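Local coordinates for uncharacterized protein (Sus scrofa, PDB 5BNF), which belongs to the ADP-ribosyl cyclase family as porcine CD38, a single-chain protein combining a helical part with a four-stranded parallel sheet flanked by helices, at residues K39-A44 and G103-D108; L64-V69 and A148-G153; T96-L101 and V138-L143; F167-T172 and I210-L215; A191-D196 and D203-S208. All coordinates share one frame; numbering follows the deposited sequence.

Contact 1: K39-A44 and G103-D108; sequences KAFTDA and GYIADD
The ring of F41 points from helix 34-45 at the side of helix 101-106, where I105 and A106 receive it. This is helix-helix packing within the helical part of the CD38 fold, small in area and wholly buried.

All the contacts across the two segments are apolar. The backbones stay well apart, the closest pair of CA atoms being those of F41 and A106 at 9.5 Å, so that the phenyl group has to span the gap. It does so with CG anti to the backbone N (chi1 -151°), which sends the ring outward from its helix, edge first. The methyl of A106 lies in the plane of the ring, CB 3.9 Å from F41 CZ. I105 comes from the other helix and slides past F41 in the opposite direction, its terminal methyl also near the plane of the ring.

Aromatic contacts complete the setting: F41 meets W111 and F10 edge-to-face, and lies against F139 with the planes at about 25°. L61 of helix 59-64 adds a further aliphatic neighbour.

At the end of the second helix, R17 NH1 of helix 10-25 hydrogen-bonds to the carbonyls of I105 and D107.

The methyl of I105 is shared between two ring atoms, with I105 CD1 4.0 Å from both F41 CD2 and F41 CE2.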
# COMPACT_ATOMS: atom_id res chain seq x y z
N LYS A 39 -17.12 1.94 10.84
CA LYS A 39 -17.59 3.25 11.28
C LYS A 39 -16.49 4.28 11.11
O LYS A 39 -16.73 5.37 10.60
CB LYS A 39 -18.00 3.18 12.76
CG LYS A 39 -18.56 4.49 13.30
CD LYS A 39 -19.87 4.85 12.62
CE LYS A 39 -20.41 6.17 13.14
NZ LYS A 39 -21.62 6.58 12.39
N ALA A 40 -15.28 3.92 11.52
CA ALA A 40 -14.13 4.81 11.42
C ALA A 40 -13.78 5.14 9.96
O ALA A 40 -13.51 6.29 9.62
CB ALA A 40 -12.95 4.18 12.10
N PHE A 41 -13.78 4.11 9.13
CA PHE A 41 -13.47 4.28 7.72
C PHE A 41 -14.43 5.33 7.18
O PHE A 41 -14.01 6.39 6.71
CB PHE A 41 -13.69 2.95 6.98
CG PHE A 41 -12.81 2.77 5.77
CD1 PHE A 41 -12.42 3.85 4.99
CD2 PHE A 41 -12.39 1.49 5.41
CE1 PHE A 41 -11.62 3.66 3.86
CE2 PHE A 41 -11.59 1.29 4.28
CZ PHE A 41 -11.21 2.38 3.50
N THR A 42 -15.72 5.02 7.26
CA THR A 42 -16.78 5.89 6.78
C THR A 42 -16.76 7.29 7.41
O THR A 42 -16.89 8.29 6.71
CB THR A 42 -18.15 5.25 7.05
OG1 THR A 42 -18.21 3.97 6.42
CG2 THR A 42 -19.26 6.12 6.51
N ASP A 43 -16.59 7.36 8.73
CA ASP A 43 -16.56 8.64 9.42
C ASP A 43 -15.45 9.54 8.93
O ASP A 43 -15.54 10.76 9.02
CB ASP A 43 -16.40 8.41 10.92
CG ASP A 43 -17.66 7.92 11.57
OD1 ASP A 43 -18.60 7.57 10.83
OD2 ASP A 43 -17.72 7.87 12.82
N ALA A 44 -14.40 8.92 8.42
CA ALA A 44 -13.24 9.64 7.93
C ALA A 44 -13.46 10.49 6.68
O ALA A 44 -12.76 11.48 6.48
CB ALA A 44 -12.10 8.65 7.68
N GLY A 103 -5.35 -3.00 4.21
CA GLY A 103 -5.14 -3.07 2.78
C GLY A 103 -6.05 -4.10 2.16
O GLY A 103 -6.42 -4.01 0.98
N TYR A 104 -6.43 -5.09 2.97
CA TYR A 104 -7.27 -6.18 2.53
C TYR A 104 -8.72 -5.78 2.24
O TYR A 104 -9.28 -6.15 1.20
CB TYR A 104 -7.26 -7.29 3.59
CG TYR A 104 -8.24 -8.39 3.30
CD1 TYR A 104 -8.02 -9.29 2.25
CD2 TYR A 104 -9.41 -8.52 4.04
CE1 TYR A 104 -8.94 -10.28 1.96
CE2 TYR A 104 -10.34 -9.51 3.75
CZ TYR A 104 -10.10 -10.39 2.71
OH TYR A 104 -11.02 -11.36 2.42
N ILE A 105 -9.33 -5.04 3.16
CA ILE A 105 -10.71 -4.64 2.97
C ILE A 105 -10.88 -3.49 1.98
O ILE A 105 -11.87 -3.45 1.25
CB ILE A 105 -11.34 -4.24 4.31
CG1 ILE A 105 -10.72 -2.95 4.83
CG2 ILE A 105 -11.14 -5.35 5.33
CD1 ILE A 105 -11.46 -2.36 6.01
N ALA A 106 -9.91 -2.58 1.93
CA ALA A 106 -9.99 -1.44 1.02
C ALA A 106 -9.57 -1.75 -0.41
O ALA A 106 -9.99 -1.07 -1.35
CB ALA A 106 -9.15 -0.30 1.57
N ASP A 107 -8.76 -2.79 -0.57
CA ASP A 107 -8.26 -3.18 -1.88
C ASP A 107 -9.26 -3.10 -3.04
O ASP A 107 -10.37 -3.63 -2.95
CB ASP A 107 -7.68 -4.59 -1.80
CG ASP A 107 -6.90 -4.97 -3.04
OD1 ASP A 107 -6.10 -4.13 -3.51
OD2 ASP A 107 -7.07 -6.10 -3.52
N ASP A 108 -8.85 -2.42 -4.11
CA ASP A 108 -9.65 -2.24 -5.32
C ASP A 108 -10.90 -1.37 -5.21
O ASP A 108 -11.58 -1.13 -6.20
CB ASP A 108 -10.05 -3.60 -5.91
CG ASP A 108 -8.88 -4.35 -6.51
OD1 ASP A 108 -8.06 -3.71 -7.20
OD2 ASP A 108 -8.78 -5.58 -6.30

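Contact 2: L64-V69 and A148-G153; sequences LGHQTV and AENACG
H66 and T68 approach N150 from the loop that follows helix 59-64, and V69 comes near C152. The loop thus runs past the C-terminal end of helix 135-149, where the chain turns toward strand 153-160 of the parallel sheet.

At H66 a chi1 of 175° turns the imidazole away from its own main-chain nitrogen and carries it toward the asparagine, which comes from the opposite direction. The imidazole and amide planes are 73° apart, and H66 NE2 stays 3.9 Å from N150 ND2, an approach too wide for a hydrogen bond.

Q67 points the other way, its amide bonded to L101 N through OE1 and to Y21 OH through NE2.

T68 then lies against N150, its hydroxyl and methyl near different parts of that residue in loose van der Waals contact. The hydroxyl sits beside the side chain, OG1 4.2 Å from N150 CB and equally far from N150 CG, while the methyl faces the backbone carbonyl, CG2 4.1 Å from N150 O.

V69, the last residue of the segment, is close to the disulfide of C152 with C71. The sulfur of that bridge faces the backbone rather than the valine methyls, C152 SG lying 4.3 Å from V69 O.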
# COMPACT_ATOMS: atom_id res chain seq x y z
N LEU A 64 -7.45 1.55 15.04
CA LEU A 64 -8.27 0.36 15.18
C LEU A 64 -7.88 -0.76 14.23
O LEU A 64 -8.30 -1.90 14.41
CB LEU A 64 -9.74 0.70 14.96
CG LEU A 64 -10.40 1.65 15.96
CD1 LEU A 64 -11.83 1.89 15.50
CD2 LEU A 64 -10.39 1.07 17.37
N GLY A 65 -7.08 -0.44 13.22
CA GLY A 65 -6.69 -1.46 12.26
C GLY A 65 -5.20 -1.77 12.24
O GLY A 65 -4.72 -2.49 11.37
N HIS A 66 -4.46 -1.23 13.21
CA HIS A 66 -3.04 -1.48 13.25
C HIS A 66 -2.73 -2.96 13.45
O HIS A 66 -3.46 -3.68 14.13
CB HIS A 66 -2.38 -0.68 14.38
CG HIS A 66 -0.92 -1.00 14.56
ND1 HIS A 66 -0.49 -2.19 15.08
CD2 HIS A 66 0.19 -0.30 14.23
CE1 HIS A 66 0.83 -2.22 15.07
NE2 HIS A 66 1.27 -1.08 14.56
N GLN A 67 -1.63 -3.40 12.85
CA GLN A 67 -1.20 -4.79 12.95
C GLN A 67 0.25 -4.87 12.48
O GLN A 67 0.56 -4.48 11.36
CB GLN A 67 -2.08 -5.68 12.07
CG GLN A 67 -1.40 -6.22 10.82
CD GLN A 67 -2.35 -6.94 9.89
OE1 GLN A 67 -3.34 -6.36 9.43
NE2 GLN A 67 -2.05 -8.20 9.60
N THR A 68 1.15 -5.36 13.33
CA THR A 68 2.54 -5.48 12.91
C THR A 68 2.82 -6.89 12.42
O THR A 68 2.64 -7.87 13.15
CB THR A 68 3.52 -5.12 14.03
OG1 THR A 68 3.48 -3.70 14.26
CG2 THR A 68 4.94 -5.52 13.64
N VAL A 69 3.24 -6.98 11.17
CA VAL A 69 3.54 -8.24 10.53
C VAL A 69 4.89 -8.82 10.99
O VAL A 69 5.75 -8.09 11.48
CB VAL A 69 3.51 -8.07 8.98
CG1 VAL A 69 3.58 -6.59 8.62
CG2 VAL A 69 4.68 -8.80 8.33
N ALA A 148 5.71 0.47 5.85
CA ALA A 148 7.17 0.55 5.73
C ALA A 148 7.83 0.84 7.07
O ALA A 148 8.90 0.30 7.37
CB ALA A 148 7.54 1.62 4.71
N GLU A 149 7.20 1.70 7.87
CA GLU A 149 7.75 2.06 9.16
C GLU A 149 7.76 0.87 10.14
O GLU A 149 8.65 0.79 10.98
CB GLU A 149 6.95 3.22 9.76
CG GLU A 149 6.96 4.48 8.92
CD GLU A 149 6.18 5.63 9.56
OE1 GLU A 149 5.04 5.40 10.01
OE2 GLU A 149 6.71 6.77 9.62
N ASN A 150 6.80 -0.03 10.01
CA ASN A 150 6.71 -1.19 10.90
C ASN A 150 7.46 -2.41 10.38
O ASN A 150 7.36 -3.50 10.96
CB ASN A 150 5.25 -1.59 11.13
CG ASN A 150 4.43 -0.50 11.78
OD1 ASN A 150 4.86 0.13 12.74
ND2 ASN A 150 3.22 -0.28 11.26
N ALA A 151 8.20 -2.24 9.30
CA ALA A 151 8.96 -3.36 8.73
C ALA A 151 10.18 -3.63 9.59
O ALA A 151 10.82 -2.70 10.07
CB ALA A 151 9.37 -3.04 7.30
N CYS A 152 10.49 -4.91 9.80
CA CYS A 152 11.65 -5.30 10.59
C CYS A 152 12.35 -6.48 9.95
O CYS A 152 11.73 -7.27 9.23
CB CYS A 152 11.23 -5.66 12.03
SG CYS A 152 9.81 -6.81 12.16
N GLY A 153 13.65 -6.59 10.23
CA GLY A 153 14.44 -7.68 9.68
C GLY A 153 14.81 -7.46 8.23
O GLY A 153 15.36 -6.42 7.86

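Contact 3: T96-L101 and V138-L143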
# COMPACT_ATOMS: atom_id res chain seq x y z
N THR A 96 2.13 -8.56 1.97
CA THR A 96 2.27 -7.44 1.05
C THR A 96 1.23 -6.48 1.62
O THR A 96 0.40 -6.89 2.42
CB THR A 96 1.89 -7.82 -0.39
OG1 THR A 96 0.53 -8.26 -0.44
CG2 THR A 96 2.79 -8.92 -0.89
N LEU A 97 1.26 -5.20 1.25
CA LEU A 97 0.28 -4.26 1.81
C LEU A 97 -1.16 -4.76 1.72
O LEU A 97 -1.94 -4.60 2.66
CB LEU A 97 0.41 -2.88 1.14
CG LEU A 97 -0.46 -1.76 1.71
CD1 LEU A 97 -0.34 -1.71 3.22
CD2 LEU A 97 -0.03 -0.43 1.11
N GLU A 98 -1.52 -5.39 0.61
CA GLU A 98 -2.88 -5.90 0.42
C GLU A 98 -3.23 -7.12 1.27
O GLU A 98 -4.38 -7.55 1.28
CB GLU A 98 -3.13 -6.24 -1.06
CG GLU A 98 -2.95 -5.07 -2.02
CD GLU A 98 -1.52 -4.59 -2.08
OE1 GLU A 98 -0.63 -5.43 -2.30
OE2 GLU A 98 -1.30 -3.38 -1.90
N ASN A 99 -2.25 -7.69 1.97
CA ASN A 99 -2.54 -8.86 2.81
C ASN A 99 -2.76 -8.47 4.26
O ASN A 99 -3.08 -9.32 5.10
CB ASN A 99 -1.41 -9.90 2.71
CG ASN A 99 -1.27 -10.46 1.31
OD1 ASN A 99 -2.25 -10.87 0.69
ND2 ASN A 99 -0.04 -10.50 0.81
N THR A 100 -2.61 -7.19 4.57
CA THR A 100 -2.84 -6.70 5.93
C THR A 100 -4.33 -6.43 6.04
O THR A 100 -5.02 -6.34 5.04
CB THR A 100 -2.08 -5.40 6.20
OG1 THR A 100 -2.58 -4.36 5.34
CG2 THR A 100 -0.60 -5.59 5.95
N LEU A 101 -4.81 -6.29 7.28
CA LEU A 101 -6.22 -6.03 7.53
C LEU A 101 -6.78 -4.86 6.71
O LEU A 101 -7.69 -5.03 5.91
CB LEU A 101 -6.43 -5.76 9.03
CG LEU A 101 -7.86 -5.44 9.47
CD1 LEU A 101 -8.84 -6.47 8.93
CD2 LEU A 101 -7.91 -5.39 10.98
N VAL A 138 -4.84 9.45 -0.15
CA VAL A 138 -4.29 9.71 1.17
C VAL A 138 -4.29 8.43 1.98
O VAL A 138 -3.33 8.14 2.69
CB VAL A 138 -5.08 10.79 1.90
CG1 VAL A 138 -4.74 10.78 3.38
CG2 VAL A 138 -4.75 12.15 1.28
N PHE A 139 -5.36 7.68 1.86
CA PHE A 139 -5.46 6.42 2.56
C PHE A 139 -4.27 5.54 2.18
O PHE A 139 -3.41 5.24 3.01
CB PHE A 139 -6.75 5.71 2.18
CG PHE A 139 -6.83 4.32 2.71
CD1 PHE A 139 -7.08 4.10 4.05
CD2 PHE A 139 -6.61 3.23 1.88
CE1 PHE A 139 -7.10 2.79 4.56
CE2 PHE A 139 -6.63 1.93 2.38
CZ PHE A 139 -6.88 1.71 3.72
N TRP A 140 -4.23 5.13 0.92
CA TRP A 140 -3.17 4.27 0.43
C TRP A 140 -1.77 4.82 0.70
O TRP A 140 -0.85 4.06 0.97
CB TRP A 140 -3.37 4.00 -1.05
CG TRP A 140 -4.54 3.11 -1.30
CD1 TRP A 140 -5.72 3.46 -1.90
CD2 TRP A 140 -4.66 1.73 -0.96
NE1 TRP A 140 -6.56 2.37 -1.95
CE2 TRP A 140 -5.93 1.30 -1.38
CE3 TRP A 140 -3.80 0.81 -0.34
CZ2 TRP A 140 -6.38 -0.01 -1.19
CZ3 TRP A 140 -4.24 -0.49 -0.16
CH2 TRP A 140 -5.52 -0.89 -0.58
N ASN A 141 -1.62 6.13 0.63
CA ASN A 141 -0.33 6.77 0.88
C ASN A 141 0.08 6.57 2.32
O ASN A 141 1.24 6.29 2.62
CB ASN A 141 -0.42 8.26 0.59
CG ASN A 141 0.67 8.73 -0.33
OD1 ASN A 141 1.85 8.75 0.04
ND2 ASN A 141 0.29 9.10 -1.55
N LEU A 142 -0.89 6.71 3.23
CA LEU A 142 -0.63 6.54 4.65
C LEU A 142 -0.40 5.07 5.03
O LEU A 142 0.48 4.75 5.83
CB LEU A 142 -1.80 7.10 5.46
CG LEU A 142 -1.77 6.89 6.97
CD1 LEU A 142 -0.47 7.44 7.55
CD2 LEU A 142 -2.98 7.57 7.59
N LEU A 143 -1.20 4.17 4.46
CA LEU A 143 -1.08 2.75 4.74
C LEU A 143 0.32 2.28 4.38
O LEU A 143 0.97 1.57 5.15
CB LEU A 143 -2.12 1.97 3.93
CG LEU A 143 -2.42 0.60 4.53
CD1 LEU A 143 -2.83 0.79 5.99
CD2 LEU A 143 -3.53 -0.10 3.74
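The indole of W140 meets L97 at its rim and carries its own helical neighbour F139 over one face. F139 CE2 stands 3.8 Å above the centre of the indole plane, while W140 CD1 in turn lies in the plane of the phenyl ring, at its edge. Near the indole plane, L97 CD2 comes to 4.2 Å from W140 CE3. E98 OE2 approaches obliquely, 4.5 Å from W140 CZ3, while E98 OE1 makes a weak hydrogen bond with W77 NE1.

The tighter half of the contact is leucine on leucine. The extended chi1 of L97 (-175°) swings its CG toward the helix, and its CD1 presses on the branch point of L143, 3.4 Å from CG, closer than usual for two carbons. L143 CD2 flanks the same methyl at 3.6 Å from L97 CD1.

Behind L97 the short 3-10 segment 97-99 leads into helix 101-106. T100 OG1 donates to L97 O over 2.8 Å in the carbonyl plane, T100 N adds a second bond to that oxygen, and the same hydroxyl accepts from G103 N as the N-cap of the helix.

No hydrogen bond crosses between the segments: mainly hydrocarbon packing joins them, while the polar bonds shape the turn that presents L97 to helix 135-149.

Contact 4: F167-T172 and I210-L215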
# COMPACT_ATOMS: atom_id res chain seq x y z
N PHE A 167 12.85 0.34 -11.08
CA PHE A 167 12.73 1.12 -9.86
C PHE A 167 12.41 2.56 -10.21
O PHE A 167 13.23 3.27 -10.77
CB PHE A 167 14.03 1.07 -9.05
CG PHE A 167 14.04 1.99 -7.87
CD1 PHE A 167 13.32 1.68 -6.72
CD2 PHE A 167 14.70 3.21 -7.93
CE1 PHE A 167 13.27 2.57 -5.65
CE2 PHE A 167 14.66 4.10 -6.87
CZ PHE A 167 13.94 3.78 -5.73
N ASP A 168 11.20 2.98 -9.87
CA ASP A 168 10.73 4.32 -10.18
C ASP A 168 10.75 5.23 -8.95
O ASP A 168 10.10 4.93 -7.95
CB ASP A 168 9.32 4.23 -10.74
CG ASP A 168 8.81 5.55 -11.27
OD1 ASP A 168 9.30 6.62 -10.83
OD2 ASP A 168 7.90 5.53 -12.13
N LYS A 169 11.46 6.35 -9.03
CA LYS A 169 11.54 7.31 -7.93
C LYS A 169 10.24 8.08 -7.72
O LYS A 169 10.11 8.79 -6.73
CB LYS A 169 12.66 8.33 -8.14
CG LYS A 169 13.93 8.08 -7.33
CD LYS A 169 14.93 9.20 -7.57
CE LYS A 169 16.31 8.89 -6.98
NZ LYS A 169 16.33 8.89 -5.50
N THR A 170 9.29 7.96 -8.64
CA THR A 170 8.01 8.66 -8.50
C THR A 170 6.88 7.74 -8.04
O THR A 170 5.78 8.21 -7.76
CB THR A 170 7.56 9.33 -9.82
OG1 THR A 170 7.16 8.32 -10.76
CG2 THR A 170 8.68 10.15 -10.42
N SER A 171 7.14 6.44 -7.97
CA SER A 171 6.12 5.49 -7.54
C SER A 171 5.98 5.55 -6.02
O SER A 171 6.78 6.20 -5.35
CB SER A 171 6.49 4.07 -7.96
OG SER A 171 7.64 3.61 -7.27
N THR A 172 4.98 4.88 -5.48
CA THR A 172 4.77 4.89 -4.03
C THR A 172 5.98 4.29 -3.33
O THR A 172 6.47 4.81 -2.32
CB THR A 172 3.51 4.10 -3.66
OG1 THR A 172 2.38 4.69 -4.30
CG2 THR A 172 3.30 4.10 -2.14
N ILE A 210 18.21 0.55 -10.65
CA ILE A 210 18.42 -0.18 -9.41
C ILE A 210 19.55 0.43 -8.61
O ILE A 210 19.58 0.31 -7.39
CB ILE A 210 18.68 -1.67 -9.72
CG1 ILE A 210 17.35 -2.33 -10.08
CG2 ILE A 210 19.32 -2.38 -8.53
CD1 ILE A 210 17.45 -3.40 -11.13
N ASN A 211 20.48 1.09 -9.29
CA ASN A 211 21.58 1.73 -8.59
C ASN A 211 21.00 2.92 -7.81
O ASN A 211 21.52 3.28 -6.76
CB ASN A 211 22.64 2.22 -9.57
CG ASN A 211 23.76 2.96 -8.88
OD1 ASN A 211 24.59 2.36 -8.20
ND2 ASN A 211 23.78 4.28 -9.02
N GLU A 212 19.93 3.51 -8.31
CA GLU A 212 19.32 4.63 -7.61
C GLU A 212 18.76 4.14 -6.29
O GLU A 212 18.82 4.84 -5.28
CB GLU A 212 18.21 5.27 -8.43
CG GLU A 212 18.68 5.95 -9.68
CD GLU A 212 17.55 6.64 -10.41
OE1 GLU A 212 16.57 5.95 -10.77
OE2 GLU A 212 17.64 7.87 -10.63
N LEU A 213 18.20 2.93 -6.31
CA LEU A 213 17.63 2.33 -5.11
C LEU A 213 18.74 1.99 -4.13
O LEU A 213 18.64 2.24 -2.93
CB LEU A 213 16.85 1.05 -5.47
CG LEU A 213 16.39 0.17 -4.29
CD1 LEU A 213 15.57 0.99 -3.30
CD2 LEU A 213 15.57 -1.02 -4.82
N GLN A 214 19.81 1.40 -4.65
CA GLN A 214 20.95 1.03 -3.83
C GLN A 214 21.53 2.25 -3.09
O GLN A 214 21.78 2.18 -1.89
CB GLN A 214 22.01 0.38 -4.71
CG GLN A 214 23.41 0.40 -4.12
CD GLN A 214 23.97 -0.99 -3.91
OE1 GLN A 214 24.04 -1.79 -4.84
NE2 GLN A 214 24.37 -1.28 -2.68
N LEU A 215 21.73 3.36 -3.79
CA LEU A 215 22.28 4.55 -3.14
C LEU A 215 21.38 5.04 -2.02
O LEU A 215 21.85 5.49 -0.98
CB LEU A 215 22.51 5.66 -4.17
CG LEU A 215 23.89 5.71 -4.83
CD1 LEU A 215 24.46 4.32 -5.07
CD2 LEU A 215 23.77 6.48 -6.12
O HOH W 1 18.92 7.48 -5.19
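F167 and L213 form the tight part of this contact, in which the loop after strand 153-160 packs on helix 208-219. L213 CB sits 3.6 Å from the centroid of the F167 ring and only 5° off its normal, a CH-pi contact squarely over the face. Chi1 of L213 (170°) puts CG opposite the main-chain nitrogen, and both methyls come to one side of the ring, CD1 3.6 Å from F167 CE1 and CD2 near F167 CD1. The two side chains cross at about a right angle. E212 CB touches the same ring less closely and obliquely, 4.1 Å from F167 CE2.

Toward solvent the fit becomes loose. K169 passes E212 with CE 4.0 Å from E212 OE2, but K169 NZ remains 5.4 Å from that oxygen and no salt bridge forms; any attraction is probably weakened by the distance. A bend at the end of the lysine chain brings NZ to a water instead, 3.0 Å away, which donates to the backbone carbonyl E212 O.

The loop holds its own shape through D168. OD1 accepts from T170 N in an Asx turn and also from T170 OG1, both donors lying on the same face of the carboxylate.

S171 then caps helix 172-180, whose V178 touches both F167 and L213, while F224 lies against L213, so the pair fills the junction of helix 208-219, helix 172-180 and the outermost strand 223-229.

Contact 5: A191-D196 and D203-S208; sequences AWVIHD and DTCSGS
The torsions of V193 and H195 aim both side chains at segment 203-208. In V193 a chi1 of 178° directs one methyl, CG1, to the carbonyl of D203 and the other to C205. H195 has CG anti to its carbonyl carbon (chi1 -66°), and the imidazole meets the same carbonyl with its edge: D203 O lies in the ring plane, 3.0 Å from H195 CE1. This is a close carbon-oxygen approach rather than a conventional hydrogen bond. The valine methyl is less close, V193 CG1 being 3.9 Å from D203 O, and V193 CG2 rests on the sulfur of C205 at 4.1 Å from SG. T204 CG2 lies obliquely to the imidazole, 4.3 Å from H195 NE2.

The contact sits in the beta-alpha-beta crossover in which strand 186-194 leads through helix 208-219 to the parallel strand 223-229. That last strand secures both sides of it: C205 is in a disulfide with C226, H195 NE2 is hydrogen-bonded to E228 OE1, and C205 N to E228 OE2. D203 OD2 in turn accepts from A166 N.

Within the second segment, T204 to G207 forms a type I turn. T204 OG1 accepts from S206 N at 3.1 Å with an angle of 148° at the hydrogen, an ST turn, and G207 takes the N-cap position before helix 208-219.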
# COMPACT_ATOMS: atom_id res chain seq x y z
N ALA A 191 16.09 -7.06 -3.52
CA ALA A 191 15.26 -6.76 -4.67
C ALA A 191 15.31 -7.90 -5.66
O ALA A 191 16.37 -8.48 -5.88
CB ALA A 191 15.72 -5.46 -5.33
N TRP A 192 14.17 -8.23 -6.24
CA TRP A 192 14.08 -9.30 -7.24
C TRP A 192 13.57 -8.68 -8.53
O TRP A 192 12.49 -8.09 -8.56
CB TRP A 192 13.11 -10.41 -6.81
CG TRP A 192 13.41 -11.08 -5.50
CD1 TRP A 192 12.87 -10.78 -4.28
CD2 TRP A 192 14.34 -12.14 -5.27
NE1 TRP A 192 13.40 -11.59 -3.30
CE2 TRP A 192 14.31 -12.43 -3.88
CE3 TRP A 192 15.20 -12.88 -6.09
CZ2 TRP A 192 15.11 -13.43 -3.31
CZ3 TRP A 192 15.99 -13.87 -5.52
CH2 TRP A 192 15.94 -14.13 -4.14
N VAL A 193 14.36 -8.78 -9.60
CA VAL A 193 13.95 -8.26 -10.89
C VAL A 193 13.48 -9.47 -11.69
O VAL A 193 14.26 -10.38 -11.97
CB VAL A 193 15.11 -7.54 -11.62
CG1 VAL A 193 14.65 -7.06 -12.98
CG2 VAL A 193 15.58 -6.36 -10.80
N ILE A 194 12.20 -9.46 -12.05
CA ILE A 194 11.60 -10.56 -12.78
C ILE A 194 11.75 -10.40 -14.28
O ILE A 194 11.46 -9.34 -14.84
CB ILE A 194 10.11 -10.70 -12.47
CG1 ILE A 194 9.87 -10.44 -10.98
CG2 ILE A 194 9.62 -12.08 -12.85
CD1 ILE A 194 10.69 -11.31 -10.06
N HIS A 195 12.20 -11.47 -14.93
CA HIS A 195 12.39 -11.47 -16.38
C HIS A 195 11.58 -12.58 -17.02
O HIS A 195 11.45 -13.67 -16.46
CB HIS A 195 13.86 -11.67 -16.75
CG HIS A 195 14.75 -10.54 -16.34
ND1 HIS A 195 14.41 -9.22 -16.52
CD2 HIS A 195 15.99 -10.54 -15.80
CE1 HIS A 195 15.40 -8.45 -16.11
NE2 HIS A 195 16.38 -9.23 -15.67
N ASP A 196 11.03 -12.30 -18.19
CA ASP A 196 10.26 -13.28 -18.94
C ASP A 196 11.22 -14.03 -19.85
O ASP A 196 11.96 -13.41 -20.61
CB ASP A 196 9.20 -12.57 -19.79
CG ASP A 196 7.90 -12.39 -19.06
OD1 ASP A 196 7.92 -12.13 -17.84
OD2 ASP A 196 6.84 -12.51 -19.71
N ASP A 203 15.60 -3.92 -18.30
CA ASP A 203 16.30 -3.38 -17.15
C ASP A 203 16.80 -4.56 -16.33
O ASP A 203 16.13 -5.58 -16.22
CB ASP A 203 15.36 -2.50 -16.33
CG ASP A 203 16.11 -1.55 -15.42
OD1 ASP A 203 17.25 -1.18 -15.75
OD2 ASP A 203 15.54 -1.15 -14.38
N THR A 204 17.99 -4.43 -15.75
CA THR A 204 18.56 -5.52 -14.97
C THR A 204 19.11 -4.97 -13.67
O THR A 204 19.05 -3.77 -13.42
CB THR A 204 19.72 -6.19 -15.73
OG1 THR A 204 20.86 -5.33 -15.70
CG2 THR A 204 19.34 -6.44 -17.18
N CYS A 205 19.63 -5.87 -12.83
CA CYS A 205 20.22 -5.49 -11.56
C CYS A 205 21.43 -4.57 -11.75
O CYS A 205 21.87 -3.89 -10.82
CB CYS A 205 20.68 -6.73 -10.78
SG CYS A 205 19.40 -7.64 -9.84
N SER A 206 21.98 -4.58 -12.96
CA SER A 206 23.14 -3.76 -13.28
C SER A 206 22.77 -2.41 -13.87
O SER A 206 23.63 -1.66 -14.31
CB SER A 206 24.04 -4.51 -14.26
OG SER A 206 25.12 -3.70 -14.69
N GLY A 207 21.47 -2.11 -13.89
CA GLY A 207 21.02 -0.85 -14.45
C GLY A 207 21.12 0.34 -13.51
O GLY A 207 21.29 0.18 -12.30
N SER A 208 21.00 1.53 -14.08
CA SER A 208 21.08 2.75 -13.29
C SER A 208 19.86 2.90 -12.38
O SER A 208 19.96 3.50 -11.31
CB SER A 208 21.22 3.96 -14.21
OG SER A 208 20.12 4.06 -15.10

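How the contacts relate
From the N terminus, contact 1 opens on helix 34-45 and contact 2 opens in the loop after helix 59-64, before contact 1 closes at 103-108; the two therefore cross. Contact 3 opens at 96-101 and closes on helix 135-149, nested inside the loop that contact 2 closes at the end of that helix, and it crosses contact 1 as well. These three touch one another and tie the helical part together, with contact 2 reaching toward the sheet. Contacts 4 and 5 come after all three: contact 4 joins the loop before helix 172-180 to helix 208-219, and contact 5, nested within it, joins the end of strand 186-194 to the loop entering that helix.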